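Local coordinates for phosphate-binding protein (PDB 5UB3), which is a periplasmic ligand-binding protein of the phosphonate-binding family, crystallised with chloride, that probably serves as the sensor partner of a diguanylate cyclase, at residues A[90-95]-A[206-211]; A[94-99]-A[200-205]; A[100-105]-A[172-177]; A[116-121]-A[178-183]. One frame throughout, in Å; residues are numbered along the deposited sequence.

Contact 1. Residues A[90-95]-A[206-211]; sequences LRDFHT and TAPVPR
Phe93 and Arg211 meet through a torsion on each side. Phe93 CG lies between its backbone N and carbonyl carbon (chi1 72°), turning the ring so that Arg211 CA lies over one face, a CH-pi contact 4.2 Å from CA to the ring centroid. Arg211 CG is anti to its N (chi1 172°), and the chain beyond brings NE obliquely to 4.0 Å from Phe93 CD2, the guanidinium plane 19° from that of the ring. Phe93 and Val209 share one face of the pair, where the beta-branched valine presents CG2 to the ring edge, 3.7 Å from Phe93 CE1. In the backbone they form an antiparallel hydrogen-bonded pair, Phe93 N to Val209 O 3.0 Å and Val209 N to Phe93 O 2.9 Å; Arg211 N donates to Arg91 O at 2.8 Å. Beyond the bridge, Thr206 OG1 accepts from Thr95 N at 3.0 Å while donating to Ala207 O. The paired strands are consistent with the hinge between the two lobes of a periplasmic binding protein. Asp92 CB leads away yet touches Val209 O, and OD2 forms a salt bridge to Arg264. The backbone ladder thus holds the strands, whereas Arg211 NE is buried without a partner in the model, probably at some energetic cost.

Contact 2. Residues A[94-99]-A[200-205]; sequences HTLFFV and FRIVHR
Val99 O is approached by two groups of the facing strand: Arg201 N donates a hydrogen bond to it at 2.8 Å, and Phe200 CA adds a CA-H...O contact at 3.1 Å. Val99 N returns a bond to Arg201 O, closing the antiparallel hydrogen-bonded pair. The side chains of this pair run alongside each other, and the Arg201 chain bends at chi3 (46°), folding one face of its guanidinium against Val99 CG2, 3.6 Å from NH2. Arginine suits the place because its flat group can rest on a methyl while NH1 and NH2 still reach the carbonyls of Ile105 and Arg101. Further along, Val203 and His204 both face Phe97, a classic beta bulge in this alpha/beta lobe: Val203 N bonds Phe97 O at 2.8 Å, and Phe97 N bonds His204 O. Classic bulges commonly accentuate strand twist; here the register shifts by one between Phe97 and Phe98 without loss of the pairing on either side. Phe97 and His204 point the same way, with His204 NE2 bonded to Glu133. Phe98, on the face with Leu96 and Ile202, brings CE2 over the Phe200 ring, 3.4 Å from Phe200 CE2, an oblique pair with planes at 44°; Trp186 meets Phe98 as well. At the far end the extended Arg205 chain carries NH1 into the ring plane of His94, where it donates to NE2 at 2.9 Å, a bent bond (132° at the hydrogen) tilted from the guanidinium plane.

Contact 3. Residues A[100-105]-A[172-177]; sequences RRDSPI and HKHLID
Arg100 opens a type I turn that runs to Ser103, and it faces the capped C-terminal end of helix 164-172, where His174, with positive phi, is the C-prime residue of a Schellman motif following His172. The Arg100 chain is bent at its third torsion (chi3 54°), which turns the guanidinium toward His172 O and Asp102. CD sits over the face of the His174 ring, a CH-pi contact 3.5 Å from the ring centroid, and guanidinium and ring planes are 30° apart. NH1 hydrogen-bonds His172 O at 3.0 Å, approaching on a lone pair in the carbonyl plane, and also lies over one face of the His172 ring, 3.3 Å from CD2. Asp102 lies at the guanidinium edge formed by NE and NH2 and is gripped side-on in a salt bridge: NE meets OD1 on its syn side and NH2 meets OD2 from above the carboxylate plane, each at 3.1 Å. His172 is held in turn by Asp199 through NE2 and by a stack on Phe196. Farther in, Ile105 CD1 touches Asp177 CB at 3.8 Å, and a water accepts from Arg100 N and donates to Asp177 O. Ser103 OG accepts from Ile105 N, an ST turn. Arginine suits this surface junction because one flat cation can serve a carbonyl, a carboxylate and two rings at once; Asp102 would be expected to stabilise its charge and to fix its rotation.

Contact 4. Residues A[116-121]-A[178-183]; sequences LALQNA and VGALSN
Ala117 and Gly179 pair in parallel within the alpha/beta sheet of this lobe of the binding protein, next to the bridge between Leu116 and Val178. Packing is close at that first end, where Ala117 N donates to Val178 O at 2.8 Å. Leu116 CD1 reaches Val178 CG1 at 3.8 Å. Leu116 gets there by placing CG anti to its backbone N (chi1 172°), which swings its methyl over the neighbouring strand, on the face where Leu134 of the helix 124-136 also packs. On the other face the side chains are small, Ala117 with no side chain opposite it on Gly179, and Val167 of the helix 164-172 and Ile176 approach Ala117 there. The far end is looser. The touching residues are still buried, and solvent is met only past them, at partly exposed Asn120 and exposed Ala121. The strands splay, the CA atoms of Leu118 and Ala180 being 6.1 Å apart, and the Ala180 N to Ala117 O hydrogen bond is weak at 3.4 Å. Small Ala180 keeps contact through its CB, 3.9 Å from Leu118 CD2. Past it Ser182 is the N-cap of the helix 183-186, its OG taking Asp185 N. Gln119, extended beyond CG, crosses Leu181 at about a right angle, and its NE2 comes to 3.4 Å from Leu181 CD2.

Strand 92-100 ties the set together: contacts 1 and 2 share His94 and Thr95, their centres about 14 Å apart, and follow it from the likely hinge into one lobe. Strand 178-182 of contact 4 pairs with its other edge, joined to contact 2 by Leu96 N to Leu181 O at 2.8 Å, the centres about 10 Å apart. Contact 1 joins contact 4 through His94 O and Asn183 N, 2.9 Å apart. Contact 3 sits at the surface, its centre about 12 Å from that of contact 2, tied by Arg201 NH1 to Ile105 O at 2.7 Å. In this family ligands bind in the cleft between lobes; contact 1 probably lies in the hinge region, and contacts 2 to 4 belong to one lobe.

Contact 1. Residues A[90-95]-A[206-211]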
loop_
_atom_site.group_PDB
_atom_site.type_symbol
_atom_site.label_atom_id
_atom_site.label_comp_id
_atom_site.label_asym_id
_atom_site.label_seq_id
_atom_site.Cartn_x
_atom_site.Cartn_y
_atom_site.Cartn_z
ATOM N N LEU A 90 12.660 4.706 4.919
ATOM C CA LEU A 90 11.582 5.614 5.337
ATOM C C LEU A 90 10.545 4.822 6.071
ATOM O O LEU A 90 10.019 3.819 5.565
ATOM C CB LEU A 90 10.924 6.249 4.103
ATOM C CG LEU A 90 11.862 7.049 3.214
ATOM C CD1 LEU A 90 11.156 7.498 1.965
ATOM C CD2 LEU A 90 12.434 8.251 3.962
ATOM N N ARG A 91 10.227 5.301 7.245
ATOM C CA ARG A 91 9.154 4.731 8.001
ATOM C C ARG A 91 7.779 5.189 7.563
ATOM O O ARG A 91 6.813 4.470 7.820
ATOM C CB ARG A 91 9.307 5.178 9.408
ATOM C CG ARG A 91 10.481 4.534 10.103
ATOM C CD ARG A 91 10.163 4.817 11.548
ATOM N NE ARG A 91 11.141 4.389 12.471
ATOM C CZ ARG A 91 11.091 4.758 13.746
ATOM N NH1 ARG A 91 10.074 5.513 14.196
ATOM N NH2 ARG A 91 12.029 4.330 14.585
ATOM N N ASP A 92 7.702 6.424 7.029
ATOM C CA ASP A 92 6.430 7.087 6.694
ATOM C C ASP A 92 6.378 7.382 5.223
ATOM O O ASP A 92 7.399 7.411 4.506
ATOM C CB ASP A 92 6.274 8.425 7.439
ATOM C CG ASP A 92 5.900 8.275 8.900
ATOM O OD1 ASP A 92 5.796 7.142 9.464
ATOM O OD2 ASP A 92 5.633 9.337 9.528
ATOM N N PHE A 93 5.167 7.595 4.755
ATOM C CA PHE A 93 4.983 8.238 3.491
ATOM C C PHE A 93 3.697 9.055 3.473
ATOM O O PHE A 93 2.933 8.999 4.416
ATOM C CB PHE A 93 5.142 7.224 2.360
ATOM C CG PHE A 93 4.007 6.225 2.199
ATOM C CD1 PHE A 93 3.005 6.032 3.154
ATOM C CD2 PHE A 93 3.978 5.470 1.033
ATOM C CE1 PHE A 93 1.997 5.116 2.960
ATOM C CE2 PHE A 93 2.964 4.530 0.809
ATOM C CZ PHE A 93 1.968 4.368 1.773
ATOM N N HIS A 94 3.436 9.755 2.366
ATOM C CA HIS A 94 2.215 10.512 2.212
ATOM C C HIS A 94 1.835 10.568 0.773
ATOM O O HIS A 94 2.622 10.192 -0.050
ATOM C CB HIS A 94 2.289 11.929 2.776
ATOM C CG HIS A 94 3.343 12.782 2.174
ATOM N ND1 HIS A 94 4.640 12.772 2.611
ATOM C CD2 HIS A 94 3.281 13.684 1.172
ATOM C CE1 HIS A 94 5.340 13.658 1.929
ATOM N NE2 HIS A 94 4.540 14.205 1.037
ATOM N N THR A 95 0.601 10.998 0.539
ATOM C CA THR A 95 0.089 11.156 -0.815
ATOM C C THR A 95 0.317 12.574 -1.288
ATOM O O THR A 95 0.171 13.523 -0.514
ATOM C CB THR A 95 -1.352 10.692 -0.903
ATOM O OG1 THR A 95 -1.346 9.256 -0.820
ATOM C CG2 THR A 95 -1.952 11.104 -2.241
ATOM N N THR A 206 -0.888 15.123 1.615
ATOM C CA THR A 206 -1.566 14.651 2.787
ATOM C C THR A 206 -0.586 14.561 3.943
ATOM O O THR A 206 0.623 14.704 3.759
ATOM C CB THR A 206 -2.228 13.258 2.580
ATOM O OG1 THR A 206 -1.232 12.234 2.500
ATOM C CG2 THR A 206 -3.101 13.250 1.297
ATOM N N ALA A 207 -1.142 14.284 5.110
ATOM C CA ALA A 207 -0.338 14.016 6.336
ATOM C C ALA A 207 0.343 12.683 6.147
ATOM O O ALA A 207 -0.191 11.816 5.431
ATOM C CB ALA A 207 -1.245 13.971 7.585
ATOM N N PRO A 208 1.493 12.487 6.792
ATOM C CA PRO A 208 2.188 11.199 6.604
ATOM C C PRO A 208 1.560 10.153 7.457
ATOM O O PRO A 208 0.918 10.468 8.442
ATOM C CB PRO A 208 3.617 11.501 7.055
ATOM C CG PRO A 208 3.396 12.525 8.115
ATOM C CD PRO A 208 2.326 13.426 7.539
ATOM N N VAL A 209 1.704 8.913 7.033
ATOM C CA VAL A 209 1.273 7.756 7.816
ATOM C C VAL A 209 2.434 6.798 7.791
ATOM O O VAL A 209 3.277 6.896 6.914
ATOM C CB VAL A 209 -0.012 7.102 7.204
ATOM C CG1 VAL A 209 -1.205 8.066 7.235
ATOM C CG2 VAL A 209 0.270 6.635 5.809
ATOM N N PRO A 210 2.448 5.809 8.706
ATOM C CA PRO A 210 3.429 4.792 8.555
ATOM C C PRO A 210 3.224 4.076 7.245
ATOM O O PRO A 210 2.119 3.817 6.831
ATOM C CB PRO A 210 3.222 3.851 9.720
ATOM C CG PRO A 210 2.086 4.357 10.472
ATOM C CD PRO A 210 1.461 5.511 9.739
ATOM N N ARG A 211 4.340 3.770 6.656
ATOM C CA ARG A 211 4.453 3.288 5.314
ATOM C C ARG A 211 4.009 1.848 5.106
ATOM O O ARG A 211 3.283 1.519 4.163
ATOM C CB ARG A 211 5.930 3.415 5.007
ATOM C CG ARG A 211 6.277 2.803 3.738
ATOM C CD ARG A 211 7.276 3.596 3.007
ATOM N NE ARG A 211 7.154 3.129 1.656
ATOM C CZ ARG A 211 8.117 3.208 0.765
ATOM N NH1 ARG A 211 9.305 3.756 1.059
ATOM N NH2 ARG A 211 7.859 2.728 -0.434
#

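Contact 2. Residues A[94-99]-A[200-205]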
loop_
_atom_site.group_PDB
_atom_site.type_symbol
_atom_site.label_atom_id
_atom_site.label_comp_id
_atom_site.label_asym_id
_atom_site.label_seq_id
_atom_site.Cartn_x
_atom_site.Cartn_y
_atom_site.Cartn_z
ATOM N N HIS A 94 3.436 9.755 2.366
ATOM C CA HIS A 94 2.215 10.512 2.212
ATOM C C HIS A 94 1.835 10.568 0.773
ATOM O O HIS A 94 2.622 10.192 -0.050
ATOM C CB HIS A 94 2.289 11.929 2.776
ATOM C CG HIS A 94 3.343 12.782 2.174
ATOM N ND1 HIS A 94 4.640 12.772 2.611
ATOM C CD2 HIS A 94 3.281 13.684 1.172
ATOM C CE1 HIS A 94 5.340 13.658 1.929
ATOM N NE2 HIS A 94 4.540 14.205 1.037
ATOM N N THR A 95 0.601 10.998 0.539
ATOM C CA THR A 95 0.089 11.156 -0.815
ATOM C C THR A 95 0.317 12.574 -1.288
ATOM O O THR A 95 0.171 13.523 -0.514
ATOM C CB THR A 95 -1.352 10.692 -0.903
ATOM O OG1 THR A 95 -1.346 9.256 -0.820
ATOM C CG2 THR A 95 -1.952 11.104 -2.241
ATOM N N LEU A 96 0.739 12.692 -2.538
ATOM C CA LEU A 96 0.740 13.969 -3.207
ATOM C C LEU A 96 -0.193 13.959 -4.395
ATOM O O LEU A 96 -0.411 12.926 -5.063
ATOM C CB LEU A 96 2.145 14.396 -3.562
ATOM C CG LEU A 96 3.125 13.479 -4.253
ATOM C CD1 LEU A 96 2.656 13.392 -5.682
ATOM C CD2 LEU A 96 4.589 13.958 -4.184
ATOM N N PHE A 97 -0.811 15.095 -4.613
ATOM C CA PHE A 97 -1.668 15.265 -5.776
ATOM C C PHE A 97 -0.868 16.107 -6.711
ATOM O O PHE A 97 -0.296 17.104 -6.303
ATOM C CB PHE A 97 -2.936 15.989 -5.412
ATOM C CG PHE A 97 -3.898 15.180 -4.573
ATOM C CD1 PHE A 97 -3.655 14.978 -3.235
ATOM C CD2 PHE A 97 -5.055 14.678 -5.119
ATOM C CE1 PHE A 97 -4.544 14.267 -2.459
ATOM C CE2 PHE A 97 -5.947 13.952 -4.365
ATOM C CZ PHE A 97 -5.704 13.772 -3.014
ATOM N N PHE A 98 -0.849 15.758 -7.985
ATOM C CA PHE A 98 -0.101 16.538 -8.915
ATOM C C PHE A 98 -0.880 16.763 -10.201
ATOM O O PHE A 98 -1.763 15.983 -10.553
ATOM C CB PHE A 98 1.234 15.868 -9.203
ATOM C CG PHE A 98 1.104 14.577 -9.906
ATOM C CD1 PHE A 98 0.944 13.397 -9.175
ATOM C CD2 PHE A 98 1.096 14.520 -11.314
ATOM C CE1 PHE A 98 0.780 12.189 -9.824
ATOM C CE2 PHE A 98 0.949 13.328 -11.961
ATOM C CZ PHE A 98 0.779 12.158 -11.230
ATOM N N VAL A 99 -0.534 17.834 -10.878
ATOM C CA VAL A 99 -1.090 18.180 -12.187
ATOM C C VAL A 99 -0.038 18.582 -13.185
ATOM O O VAL A 99 1.113 18.847 -12.824
ATOM C CB VAL A 99 -2.010 19.389 -12.083
ATOM C CG1 VAL A 99 -3.137 19.092 -11.105
ATOM C CG2 VAL A 99 -1.240 20.654 -11.693
ATOM N N PHE A 200 5.067 18.474 -14.404
ATOM C CA PHE A 200 4.132 18.428 -13.300
ATOM C C PHE A 200 4.447 19.360 -12.143
ATOM O O PHE A 200 5.590 19.665 -11.854
ATOM C CB PHE A 200 4.103 16.998 -12.702
ATOM C CG PHE A 200 3.556 15.950 -13.603
ATOM C CD1 PHE A 200 2.622 16.237 -14.586
ATOM C CD2 PHE A 200 3.915 14.648 -13.422
ATOM C CE1 PHE A 200 2.109 15.229 -15.383
ATOM C CE2 PHE A 200 3.412 13.612 -14.240
ATOM C CZ PHE A 200 2.495 13.912 -15.199
ATOM N N ARG A 201 3.395 19.724 -11.439
ATOM C CA ARG A 201 3.440 20.529 -10.264
ATOM C C ARG A 201 2.648 19.771 -9.168
ATOM O O ARG A 201 1.522 19.276 -9.401
ATOM C CB ARG A 201 2.756 21.848 -10.634
ATOM C CG ARG A 201 2.519 22.845 -9.534
ATOM C CD ARG A 201 2.308 24.250 -10.134
ATOM N NE ARG A 201 1.372 24.268 -11.277
ATOM C CZ ARG A 201 0.071 24.166 -11.151
ATOM N NH1 ARG A 201 -0.454 24.025 -9.944
ATOM N NH2 ARG A 201 -0.714 24.174 -12.230
ATOM N N ILE A 202 3.191 19.764 -7.951
ATOM C CA ILE A 202 2.449 19.252 -6.791
ATOM C C ILE A 202 1.447 20.283 -6.270
ATOM O O ILE A 202 1.804 21.412 -5.999
ATOM C CB ILE A 202 3.414 18.803 -5.696
ATOM C CG1 ILE A 202 4.303 17.663 -6.254
ATOM C CG2 ILE A 202 2.645 18.374 -4.472
ATOM C CD1 ILE A 202 5.589 17.539 -5.492
ATOM N N VAL A 203 0.172 19.902 -6.167
ATOM C CA VAL A 203 -0.852 20.820 -5.682
ATOM C C VAL A 203 -1.331 20.566 -4.255
ATOM O O VAL A 203 -1.984 21.422 -3.681
ATOM C CB VAL A 203 -2.062 20.946 -6.673
ATOM C CG1 VAL A 203 -1.555 21.513 -7.974
ATOM C CG2 VAL A 203 -2.803 19.633 -6.882
ATOM N N HIS A 204 -1.017 19.408 -3.679
ATOM C CA HIS A 204 -1.482 19.117 -2.350
ATOM C C HIS A 204 -0.700 17.945 -1.794
ATOM O O HIS A 204 -0.298 17.021 -2.539
ATOM C CB HIS A 204 -2.936 18.753 -2.378
ATOM C CG HIS A 204 -3.517 18.557 -1.022
ATOM N ND1 HIS A 204 -3.978 19.609 -0.259
ATOM C CD2 HIS A 204 -3.642 17.447 -0.252
ATOM C CE1 HIS A 204 -4.424 19.149 0.897
ATOM N NE2 HIS A 204 -4.203 17.848 0.941
ATOM N N ARG A 205 -0.541 17.962 -0.489
ATOM C CA ARG A 205 0.129 16.856 0.221
ATOM C C ARG A 205 -0.734 16.440 1.371
ATOM O O ARG A 205 -1.236 17.316 2.042
ATOM C CB ARG A 205 1.522 17.320 0.751
ATOM C CG ARG A 205 2.539 17.572 -0.340
ATOM C CD ARG A 205 3.906 17.981 0.197
ATOM N NE ARG A 205 4.892 18.082 -0.895
ATOM C CZ ARG A 205 5.910 17.224 -1.155
ATOM N NH1 ARG A 205 6.170 16.168 -0.402
ATOM N NH2 ARG A 205 6.743 17.456 -2.182
#

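Contact 3. Residues A[100-105]-A[172-177]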
loop_
_atom_site.group_PDB
_atom_site.type_symbol
_atom_site.label_atom_id
_atom_site.label_comp_id
_atom_site.label_asym_id
_atom_site.label_seq_id
_atom_site.Cartn_x
_atom_site.Cartn_y
_atom_site.Cartn_z
ATOM N N ARG A 100 -0.462 18.722 -14.429
ATOM C CA ARG A 100 0.396 19.421 -15.384
ATOM C C ARG A 100 0.637 20.856 -14.948
ATOM O O ARG A 100 -0.227 21.516 -14.377
ATOM C CB ARG A 100 -0.187 19.396 -16.780
ATOM C CG ARG A 100 -0.116 18.004 -17.387
ATOM C CD ARG A 100 -0.404 18.100 -18.863
ATOM N NE ARG A 100 0.493 19.073 -19.496
ATOM C CZ ARG A 100 1.659 18.803 -20.092
ATOM N NH1 ARG A 100 2.133 17.548 -20.206
ATOM N NH2 ARG A 100 2.341 19.824 -20.635
ATOM N N ARG A 101 1.850 21.333 -15.169
ATOM C CA ARG A 101 2.192 22.673 -14.705
ATOM C C ARG A 101 1.317 23.686 -15.461
ATOM O O ARG A 101 0.938 24.672 -14.898
ATOM C CB ARG A 101 3.712 22.916 -14.799
ATOM C CG ARG A 101 4.172 24.299 -15.250
ATOM C CD ARG A 101 5.589 24.670 -14.776
ATOM N NE ARG A 101 5.720 24.776 -13.309
ATOM C CZ ARG A 101 5.071 25.642 -12.501
ATOM N NH1 ARG A 101 4.183 26.530 -12.961
ATOM N NH2 ARG A 101 5.318 25.614 -11.184
ATOM N N ASP A 102 0.951 23.399 -16.706
ATOM C CA ASP A 102 0.068 24.303 -17.461
ATOM C C ASP A 102 -1.447 24.177 -17.100
ATOM O O ASP A 102 -2.296 24.870 -17.677
ATOM C CB ASP A 102 0.340 24.199 -18.980
ATOM C CG ASP A 102 0.151 22.768 -19.548
ATOM O OD1 ASP A 102 -0.494 21.912 -18.970
ATOM O OD2 ASP A 102 0.665 22.471 -20.629
ATOM N N SER A 103 -1.781 23.345 -16.107
ATOM C CA SER A 103 -3.153 23.183 -15.619
ATOM C C SER A 103 -3.554 24.438 -14.880
ATOM O O SER A 103 -2.744 25.092 -14.272
ATOM C CB SER A 103 -3.212 22.020 -14.582
ATOM O OG SER A 103 -4.481 21.926 -13.935
ATOM N N PRO A 104 -4.813 24.735 -14.850
ATOM C CA PRO A 104 -5.238 25.825 -14.020
ATOM C C PRO A 104 -5.535 25.425 -12.551
ATOM O O PRO A 104 -5.978 26.276 -11.761
ATOM C CB PRO A 104 -6.532 26.213 -14.686
ATOM C CG PRO A 104 -7.107 24.891 -15.067
ATOM C CD PRO A 104 -5.931 24.167 -15.628
ATOM N N ILE A 105 -5.290 24.166 -12.193
ATOM C CA ILE A 105 -5.488 23.695 -10.809
ATOM C C ILE A 105 -4.271 24.053 -9.908
ATOM O O ILE A 105 -3.144 23.616 -10.186
ATOM C CB ILE A 105 -5.640 22.169 -10.825
ATOM C CG1 ILE A 105 -6.890 21.756 -11.615
ATOM C CG2 ILE A 105 -5.651 21.638 -9.391
ATOM C CD1 ILE A 105 -6.893 20.301 -12.080
ATOM N N HIS A 172 -0.042 13.118 -17.723
ATOM C CA HIS A 172 0.909 13.777 -18.587
ATOM C C HIS A 172 0.304 14.014 -19.946
ATOM O O HIS A 172 0.557 15.059 -20.546
ATOM C CB HIS A 172 2.194 13.031 -18.725
ATOM C CG HIS A 172 3.238 13.861 -19.389
ATOM N ND1 HIS A 172 3.645 13.642 -20.683
ATOM C CD2 HIS A 172 3.876 14.976 -18.978
ATOM C CE1 HIS A 172 4.534 14.552 -21.024
ATOM N NE2 HIS A 172 4.683 15.382 -20.013
ATOM N N LYS A 173 -0.528 13.053 -20.382
ATOM C CA LYS A 173 -1.047 13.037 -21.716
ATOM C C LYS A 173 -2.362 13.785 -21.826
ATOM O O LYS A 173 -2.996 13.673 -22.875
ATOM C CB LYS A 173 -1.126 11.599 -22.248
ATOM C CG LYS A 173 0.257 10.981 -22.345
ATOM C CD LYS A 173 0.212 9.555 -22.804
ATOM C CE LYS A 173 1.442 8.744 -22.387
ATOM N NZ LYS A 173 2.589 9.282 -23.135
ATOM N N HIS A 174 -2.724 14.610 -20.822
ATOM C CA HIS A 174 -3.956 15.407 -20.796
ATOM C C HIS A 174 -5.238 14.541 -20.794
ATOM O O HIS A 174 -6.292 14.995 -21.203
ATOM C CB HIS A 174 -4.027 16.435 -21.955
ATOM C CG HIS A 174 -3.021 17.531 -21.861
ATOM N ND1 HIS A 174 -1.767 17.446 -22.439
ATOM C CD2 HIS A 174 -3.090 18.752 -21.283
ATOM C CE1 HIS A 174 -1.105 18.564 -22.208
ATOM N NE2 HIS A 174 -1.880 19.367 -21.495
ATOM N N LEU A 175 -5.160 13.299 -20.342
ATOM C CA LEU A 175 -6.364 12.470 -20.326
ATOM C C LEU A 175 -7.104 12.712 -19.046
ATOM O O LEU A 175 -8.289 12.632 -19.044
ATOM C CB LEU A 175 -6.007 11.022 -20.441
ATOM C CG LEU A 175 -5.300 10.735 -21.766
ATOM C CD1 LEU A 175 -4.593 9.393 -21.676
ATOM C CD2 LEU A 175 -6.257 10.772 -22.953
ATOM N N ILE A 176 -6.389 13.059 -17.983
ATOM C CA ILE A 176 -6.931 13.192 -16.629
ATOM C C ILE A 176 -6.230 14.395 -16.006
ATOM O O ILE A 176 -5.063 14.606 -16.283
ATOM C CB ILE A 176 -6.677 11.890 -15.838
ATOM C CG1 ILE A 176 -7.388 10.715 -16.526
ATOM C CG2 ILE A 176 -7.196 11.998 -14.401
ATOM C CD1 ILE A 176 -7.223 9.359 -15.827
ATOM N N ASP A 177 -6.948 15.202 -15.231
ATOM C CA ASP A 177 -6.428 16.443 -14.757
ATOM C C ASP A 177 -5.425 16.263 -13.601
ATOM O O ASP A 177 -4.434 16.990 -13.511
ATOM C CB ASP A 177 -7.561 17.333 -14.275
ATOM C CG ASP A 177 -8.621 17.586 -15.356
ATOM O OD1 ASP A 177 -8.253 17.985 -16.444
ATOM O OD2 ASP A 177 -9.816 17.375 -15.096
HETATM O O HOH W 1 -3.080 18.324 -15.458
#

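Contact 4. Residues A[116-121]-A[178-183]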
loop_
_atom_site.group_PDB
_atom_site.type_symbol
_atom_site.label_atom_id
_atom_site.label_comp_id
_atom_site.label_asym_id
_atom_site.label_seq_id
_atom_site.Cartn_x
_atom_site.Cartn_y
_atom_site.Cartn_z
ATOM N N LEU A 116 -9.516 12.894 -11.550
ATOM C CA LEU A 116 -8.400 12.398 -10.778
ATOM C C LEU A 116 -8.124 10.943 -11.163
ATOM O O LEU A 116 -9.017 10.156 -11.131
ATOM C CB LEU A 116 -8.808 12.450 -9.323
ATOM C CG LEU A 116 -7.902 11.818 -8.284
ATOM C CD1 LEU A 116 -6.585 12.558 -8.117
ATOM C CD2 LEU A 116 -8.641 11.854 -6.968
ATOM N N ALA A 117 -6.864 10.612 -11.419
ATOM C CA ALA A 117 -6.380 9.281 -11.665
ATOM C C ALA A 117 -5.982 8.627 -10.366
ATOM O O ALA A 117 -5.085 9.113 -9.697
ATOM C CB ALA A 117 -5.136 9.330 -12.583
ATOM N N LEU A 118 -6.625 7.521 -10.051
ATOM C CA LEU A 118 -6.282 6.696 -8.913
ATOM C C LEU A 118 -5.865 5.331 -9.359
ATOM O O LEU A 118 -5.992 4.965 -10.523
ATOM C CB LEU A 118 -7.496 6.599 -8.039
ATOM C CG LEU A 118 -7.926 7.978 -7.528
ATOM C CD1 LEU A 118 -9.118 7.835 -6.583
ATOM C CD2 LEU A 118 -6.793 8.627 -6.784
ATOM N N GLN A 119 -5.399 4.538 -8.417
ATOM C CA GLN A 119 -4.845 3.277 -8.773
ATOM C C GLN A 119 -5.784 2.079 -8.767
ATOM O O GLN A 119 -6.212 1.641 -9.832
ATOM C CB GLN A 119 -3.614 3.059 -7.956
ATOM C CG GLN A 119 -2.487 3.914 -8.491
ATOM C CD GLN A 119 -1.310 3.973 -7.560
ATOM O OE1 GLN A 119 -0.755 2.936 -7.136
ATOM N NE2 GLN A 119 -0.898 5.189 -7.234
ATOM N N ASN A 120 -5.996 1.472 -7.627
ATOM C CA ASN A 120 -6.977 0.413 -7.455
ATOM C C ASN A 120 -7.377 0.533 -6.008
ATOM O O ASN A 120 -6.697 1.230 -5.261
ATOM C CB ASN A 120 -6.414 -1.005 -7.670
ATOM C CG ASN A 120 -5.197 -1.284 -6.806
ATOM O OD1 ASN A 120 -5.233 -1.276 -5.550
ATOM N ND2 ASN A 120 -4.085 -1.475 -7.477
ATOM N N ALA A 121 -8.408 -0.203 -5.583
ATOM C CA ALA A 121 -9.021 -0.009 -4.253
ATOM C C ALA A 121 -8.143 -0.431 -3.062
ATOM O O ALA A 121 -8.382 0.002 -1.918
ATOM C CB ALA A 121 -10.375 -0.686 -4.208
ATOM N N VAL A 178 -5.710 15.329 -12.720
ATOM C CA VAL A 178 -4.941 15.221 -11.467
ATOM C C VAL A 178 -4.529 13.804 -11.216
ATOM O O VAL A 178 -5.246 12.849 -11.544
ATOM C CB VAL A 178 -5.713 15.780 -10.250
ATOM C CG1 VAL A 178 -4.845 15.802 -9.016
ATOM C CG2 VAL A 178 -6.353 17.141 -10.489
ATOM N N GLY A 179 -3.334 13.639 -10.623
ATOM C CA GLY A 179 -2.872 12.340 -10.272
ATOM C C GLY A 179 -2.559 12.259 -8.795
ATOM O O GLY A 179 -2.274 13.285 -8.202
ATOM N N ALA A 180 -2.678 11.057 -8.212
ATOM C CA ALA A 180 -2.284 10.848 -6.817
ATOM C C ALA A 180 -1.241 9.755 -6.792
ATOM O O ALA A 180 -1.418 8.738 -7.390
ATOM C CB ALA A 180 -3.449 10.491 -5.957
ATOM N N LEU A 181 -0.119 10.030 -6.131
ATOM C CA LEU A 181 0.936 9.021 -5.884
ATOM C C LEU A 181 1.570 9.292 -4.522
ATOM O O LEU A 181 1.388 10.405 -3.993
ATOM C CB LEU A 181 2.009 9.174 -6.911
ATOM C CG LEU A 181 1.754 8.758 -8.346
ATOM C CD1 LEU A 181 2.981 9.083 -9.170
ATOM C CD2 LEU A 181 1.491 7.283 -8.451
ATOM N N SER A 182 2.369 8.340 -3.987
ATOM C CA SER A 182 3.105 8.607 -2.734
ATOM C C SER A 182 4.261 9.557 -3.050
ATOM O O SER A 182 4.754 9.652 -4.173
ATOM C CB SER A 182 3.728 7.333 -2.106
ATOM O OG SER A 182 4.882 6.994 -2.830
ATOM N N ASN A 183 4.730 10.220 -2.017
ATOM C CA ASN A 183 5.905 11.055 -2.126
ATOM C C ASN A 183 7.104 10.265 -2.525
ATOM O O ASN A 183 7.954 10.757 -3.177
ATOM C CB ASN A 183 6.155 11.760 -0.819
ATOM C CG ASN A 183 6.466 10.795 0.305
ATOM O OD1 ASN A 183 5.757 9.818 0.576
ATOM N ND2 ASN A 183 7.571 11.061 0.947
#